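Long-range contacts in MEM-A1 (Soil metagenome, PDB 6E0S), which probably hydrolyses beta-lactam antibiotics as a zinc-dependent, subclass B3 metallo-beta-lactamase isolated from a soil metagenome library: residues Ala187-Ala192 with Cys230-Ser235; Ser36-Gly41 with Leu49-Gln54. One frame throughout, in Å; residues are numbered along the deposited sequence. Where two conformers were deposited one is given.

Interaction 1: Ala187-Ala192 with Cys230-Ser235; sequences AAMVYA and CDILIS
The ring of Tyr191 carries the carbonyl oxygen of Ile234 over one face, 3.8 Å above its plane and offset toward the rim, while the phenol oxygen is hydrogen-bonded to Asp60. The second flat group, the carboxylate of Asp231, accepts the backbone N-H of Ala188 on the anti side of OD2, 16° out of its plane; N and OD2 are 2.8 Å apart in a nearly straight bond, and OD1 forms a salt bridge with Arg261. The two segments close a beta-alpha-beta crossover, in which strand 185-192 and strand 232-235 run parallel and helix 214-226 lies between them in sequence. The donors alternate between the strands: Val190 N donates to Ile232 O, Ile234 N to Val190 O, and Ala192 N to Ile234 O. At the start of this ladder Ala188 O takes Ile232 N at 3.0 Å and, weakly, Asp231 N. Met189, Tyr191, Ile232 and Ile234 share one face of the sheet. There Met189 and Ile232 lie side by side; bends at chi2 and chi3 curl the thioether along Ile232, with SD 3.8 Å from Ile232 CD1 and CE near Ile232 CG2. Phe34 touches both residues, bringing the sheet that begins with strand 31-34 against this face. Val190, Ala192, Leu233 and Ser235 occupy the second face, toward helix 263-285. Val190 CG2 lies 4.0 Å from Cys230 CB, next to the Cys230-Cys264 disulfide that ties the loop leading into strand 232-235 to helix 263-285. Leu233 has CG anti to its backbone nitrogen (chi1 163°), which directs a methyl toward the partner strand: its CD1 presses on Ala192 CB at 3.5 Å, tighter than usual carbon-carbon contact.

Interaction 2: Ser36-Gly41 with Leu49-Gln54; sequences STYYVG and LIASPQ
Ser36 grips Ala51 with two hydrogen bonds. Its hydroxyl OG donates to Ala51 O over 2.8 Å, arriving in the carbonyl plane on a lone pair, and its own carbonyl O receives Ala51 N, also at 2.8 Å, with the donor tilted 32° from the plane. With chi1 at 76°, OG sits between the backbone nitrogen and carbonyl carbon of Ser36, a setting that lets one residue use both side chain and main chain on the same partner. Further along, Tyr38 and Leu49 form an antiparallel hydrogen-bonded pair: Tyr38 N reaches Leu49 O at 2.7 Å, and Leu49 N returns to Tyr38 O at 2.9 Å. Thr37 and Ile50 make the intervening non-hydrogen-bonded pair of this beta hairpin, where Thr37 CA also offers a C-H to Leu49 O. Their side chains run alongside one another on one face, with Thr37 OG1 4.0 Å from Ile50 CG2; the Thr37 hydroxyl is hydrogen-bonded to Trp178. On the other face, that of Tyr38 and Leu49, the tyrosine ring turns an edge to Leu49 O, which lies in the ring plane 3.9 Å from CD1, and Ala51 CB approaches the same ring obliquely. Beyond the last bridge Val40 and Leu49 cross obliquely, Val40 CG1 standing 4.0 Å from Leu49 CB while CG2 is near Leu49 N. Phe79 meets the Tyr38 ring edge-to-face. Val40 O is hydrogen-bonded to His73 ND1, tying this end to helix 66-76. Strand 37-39 lies between strands 31-34 and 48-50, and strand 56-59 flanks 48-50 on its other side. Ile50 rests on Trp178 of strand 174-182 and on strand 159-165, joining the hairpin to the five-stranded sheet that holds those strands.

Interaction 2 closes before interaction 1 opens along the chain, and their centres lie about 14 Å apart. Each belongs to a different sheet: the hairpin of 36-41 with 49-54 to the seven-stranded one, the parallel pair of 187-192 with 230-235 to the five-stranded one, where strand 232-235 is outermost. The sheets pack face to face in the alpha-beta/beta-alpha sandwich of metallo-beta-lactamases, and the two contacts touch directly where Met189 CE meets Thr37 CG2 at 3.9 Å. Trp178 of strand 174-182 touches both. The Tyr191 side chain of interaction 1 is about 10 Å from a bound zinc ion.

Interaction 1: Ala187-Ala192 with Cys230-Ser235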
# COMPACT_ATOMS: atom_id res chain seq x y z
N ALA A 187 -3.54 1.70 -18.73
CA ALA A 187 -2.29 1.57 -18.00
C ALA A 187 -2.44 0.51 -16.93
O ALA A 187 -3.44 0.52 -16.19
CB ALA A 187 -1.90 2.91 -17.34
N ALA A 188 -1.44 -0.36 -16.81
CA ALA A 188 -1.38 -1.30 -15.70
C ALA A 188 -0.88 -0.56 -14.44
O ALA A 188 0.26 -0.08 -14.41
CB ALA A 188 -0.49 -2.49 -16.06
N MET A 189 -1.76 -0.44 -13.44
CA MET A 189 -1.49 0.28 -12.20
C MET A 189 -0.99 -0.69 -11.15
O MET A 189 -1.48 -1.82 -11.06
CB MET A 189 -2.76 0.97 -11.68
CG MET A 189 -3.57 1.66 -12.82
SD MET A 189 -2.65 3.06 -13.49
CE MET A 189 -2.70 4.20 -12.13
N VAL A 190 0.02 -0.27 -10.36
CA VAL A 190 0.52 -1.13 -9.30
C VAL A 190 0.64 -0.29 -8.04
O VAL A 190 1.38 0.70 -8.03
CB VAL A 190 1.89 -1.75 -9.65
CG1 VAL A 190 2.46 -2.47 -8.41
CG2 VAL A 190 1.79 -2.71 -10.86
N TYR A 191 -0.11 -0.68 -7.00
CA TYR A 191 0.06 -0.12 -5.64
C TYR A 191 0.99 -1.09 -4.92
O TYR A 191 0.57 -2.16 -4.50
CB TYR A 191 -1.26 0.03 -4.90
CG TYR A 191 -1.09 0.84 -3.62
CD1 TYR A 191 -1.50 2.17 -3.57
CD2 TYR A 191 -0.52 0.28 -2.47
CE1 TYR A 191 -1.37 2.94 -2.44
CE2 TYR A 191 -0.42 1.06 -1.27
CZ TYR A 191 -0.83 2.38 -1.31
OH TYR A 191 -0.73 3.20 -0.18
N ALA A 192 2.25 -0.73 -4.80
CA ALA A 192 3.24 -1.66 -4.28
C ALA A 192 3.37 -1.49 -2.78
O ALA A 192 3.55 -0.37 -2.29
CB ALA A 192 4.59 -1.44 -4.97
N CYS A 230 3.49 -3.41 -15.15
CA CYS A 230 3.66 -2.20 -14.33
C CYS A 230 3.85 -0.96 -15.20
O CYS A 230 4.98 -0.55 -15.47
CB CYS A 230 4.85 -2.41 -13.40
SG CYS A 230 5.27 -1.04 -12.32
N ASP A 231 2.74 -0.36 -15.63
CA ASP A 231 2.86 0.92 -16.33
C ASP A 231 3.04 2.08 -15.36
O ASP A 231 3.88 2.96 -15.60
CB ASP A 231 1.63 1.17 -17.19
CG ASP A 231 1.61 0.30 -18.43
OD1 ASP A 231 2.69 0.15 -19.05
OD2 ASP A 231 0.55 -0.26 -18.74
N ILE A 232 2.26 2.12 -14.28
CA ILE A 232 2.32 3.21 -13.32
C ILE A 232 2.45 2.61 -11.92
O ILE A 232 1.55 1.88 -11.47
CB ILE A 232 1.09 4.12 -13.39
CG1 ILE A 232 1.01 4.79 -14.78
CG2 ILE A 232 1.11 5.16 -12.24
CD1 ILE A 232 -0.29 5.63 -15.03
N LEU A 233 3.53 2.93 -11.24
CA LEU A 233 3.78 2.45 -9.88
C LEU A 233 3.41 3.53 -8.87
O LEU A 233 3.81 4.69 -9.04
CB LEU A 233 5.26 2.08 -9.72
CG LEU A 233 5.74 1.97 -8.28
CD1 LEU A 233 5.12 0.76 -7.62
CD2 LEU A 233 7.30 1.88 -8.19
N ILE A 234 2.69 3.15 -7.82
CA ILE A 234 2.50 3.99 -6.64
C ILE A 234 2.86 3.13 -5.44
O ILE A 234 2.20 2.13 -5.18
CB ILE A 234 1.06 4.50 -6.51
CG1 ILE A 234 0.71 5.33 -7.73
CG2 ILE A 234 0.91 5.31 -5.22
CD1 ILE A 234 -0.79 5.61 -7.86
N SER A 235 3.93 3.48 -4.73
CA SER A 235 4.35 2.63 -3.62
C SER A 235 3.85 3.22 -2.31
O SER A 235 3.57 4.42 -2.22
CB SER A 235 5.87 2.48 -3.58
OG SER A 235 6.47 3.76 -3.60

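Interaction 2: Ser36-Gly41 with Leu49-Gln54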
# COMPACT_ATOMS: atom_id res chain seq x y z
N SER A 36 -9.75 7.18 -13.73
CA SER A 36 -10.50 7.42 -12.49
C SER A 36 -9.68 7.13 -11.23
O SER A 36 -10.25 7.07 -10.12
CB SER A 36 -11.80 6.58 -12.48
OG SER A 36 -11.57 5.21 -12.18
N THR A 37 -8.36 7.01 -11.37
CA THR A 37 -7.46 6.70 -10.27
C THR A 37 -6.78 7.98 -9.80
O THR A 37 -6.19 8.71 -10.61
CB THR A 37 -6.40 5.68 -10.69
OG1 THR A 37 -7.02 4.41 -10.87
CG2 THR A 37 -5.31 5.50 -9.60
N TYR A 38 -6.88 8.26 -8.50
CA TYR A 38 -6.35 9.53 -7.97
C TYR A 38 -5.39 9.24 -6.82
O TYR A 38 -5.61 8.31 -6.05
CB TYR A 38 -7.47 10.44 -7.47
CG TYR A 38 -8.46 10.86 -8.53
CD1 TYR A 38 -9.46 9.99 -8.96
CD2 TYR A 38 -8.40 12.13 -9.09
CE1 TYR A 38 -10.38 10.39 -9.95
CE2 TYR A 38 -9.31 12.53 -10.10
CZ TYR A 38 -10.29 11.63 -10.51
OH TYR A 38 -11.18 12.01 -11.47
N TYR A 39 -4.36 10.09 -6.67
CA TYR A 39 -3.66 10.13 -5.39
C TYR A 39 -4.38 11.03 -4.38
O TYR A 39 -4.65 12.20 -4.67
CB TYR A 39 -2.23 10.65 -5.60
CG TYR A 39 -1.33 10.50 -4.39
CD1 TYR A 39 -0.54 9.34 -4.21
CD2 TYR A 39 -1.24 11.52 -3.45
CE1 TYR A 39 0.32 9.22 -3.10
CE2 TYR A 39 -0.38 11.40 -2.34
CZ TYR A 39 0.38 10.24 -2.19
OH TYR A 39 1.21 10.13 -1.11
N VAL A 40 -4.64 10.50 -3.18
CA VAL A 40 -5.34 11.28 -2.14
C VAL A 40 -4.62 11.19 -0.80
O VAL A 40 -5.17 11.56 0.26
CB VAL A 40 -6.81 10.84 -2.00
CG1 VAL A 40 -7.62 11.22 -3.23
CG2 VAL A 40 -6.90 9.33 -1.69
N GLY A 41 -3.38 10.71 -0.81
CA GLY A 41 -2.61 10.54 0.41
C GLY A 41 -1.94 11.82 0.89
O GLY A 41 -2.29 12.94 0.48
N LEU A 49 -7.39 6.70 -4.50
CA LEU A 49 -8.82 6.57 -4.73
C LEU A 49 -9.06 6.08 -6.15
O LEU A 49 -8.60 6.69 -7.11
CB LEU A 49 -9.52 7.92 -4.55
CG LEU A 49 -11.05 7.86 -4.72
CD1 LEU A 49 -11.66 7.14 -3.53
CD2 LEU A 49 -11.58 9.31 -4.84
N ILE A 50 -9.79 4.97 -6.28
CA ILE A 50 -10.17 4.43 -7.59
C ILE A 50 -11.66 4.65 -7.71
O ILE A 50 -12.45 3.94 -7.08
CB ILE A 50 -9.82 2.94 -7.73
CG1 ILE A 50 -8.38 2.69 -7.27
CG2 ILE A 50 -10.06 2.49 -9.18
CD1 ILE A 50 -7.93 1.17 -7.28
N ALA A 51 -12.06 5.62 -8.52
CA ALA A 51 -13.43 6.11 -8.48
C ALA A 51 -14.32 5.45 -9.54
O ALA A 51 -13.83 5.00 -10.58
CB ALA A 51 -13.45 7.61 -8.67
N SER A 52 -15.63 5.38 -9.26
CA SER A 52 -16.56 4.92 -10.28
C SER A 52 -17.96 5.40 -9.93
O SER A 52 -18.26 5.69 -8.76
CB SER A 52 -16.53 3.39 -10.43
OG SER A 52 -17.49 2.81 -9.57
N PRO A 53 -18.85 5.46 -10.92
CA PRO A 53 -20.25 5.82 -10.64
C PRO A 53 -20.96 4.83 -9.73
O PRO A 53 -22.00 5.17 -9.16
CB PRO A 53 -20.90 5.85 -12.04
CG PRO A 53 -19.77 6.09 -12.99
CD PRO A 53 -18.58 5.35 -12.37
N GLN A 54 -20.46 3.60 -9.62
CA GLN A 54 -21.06 2.63 -8.72
C GLN A 54 -20.40 2.62 -7.35
O GLN A 54 -20.73 1.76 -6.53
CB GLN A 54 -21.01 1.23 -9.35
CG GLN A 54 -22.09 1.03 -10.41
CD GLN A 54 -21.79 -0.12 -11.35
OE1 GLN A 54 -21.12 0.06 -12.35
NE2 GLN A 54 -22.29 -1.31 -11.04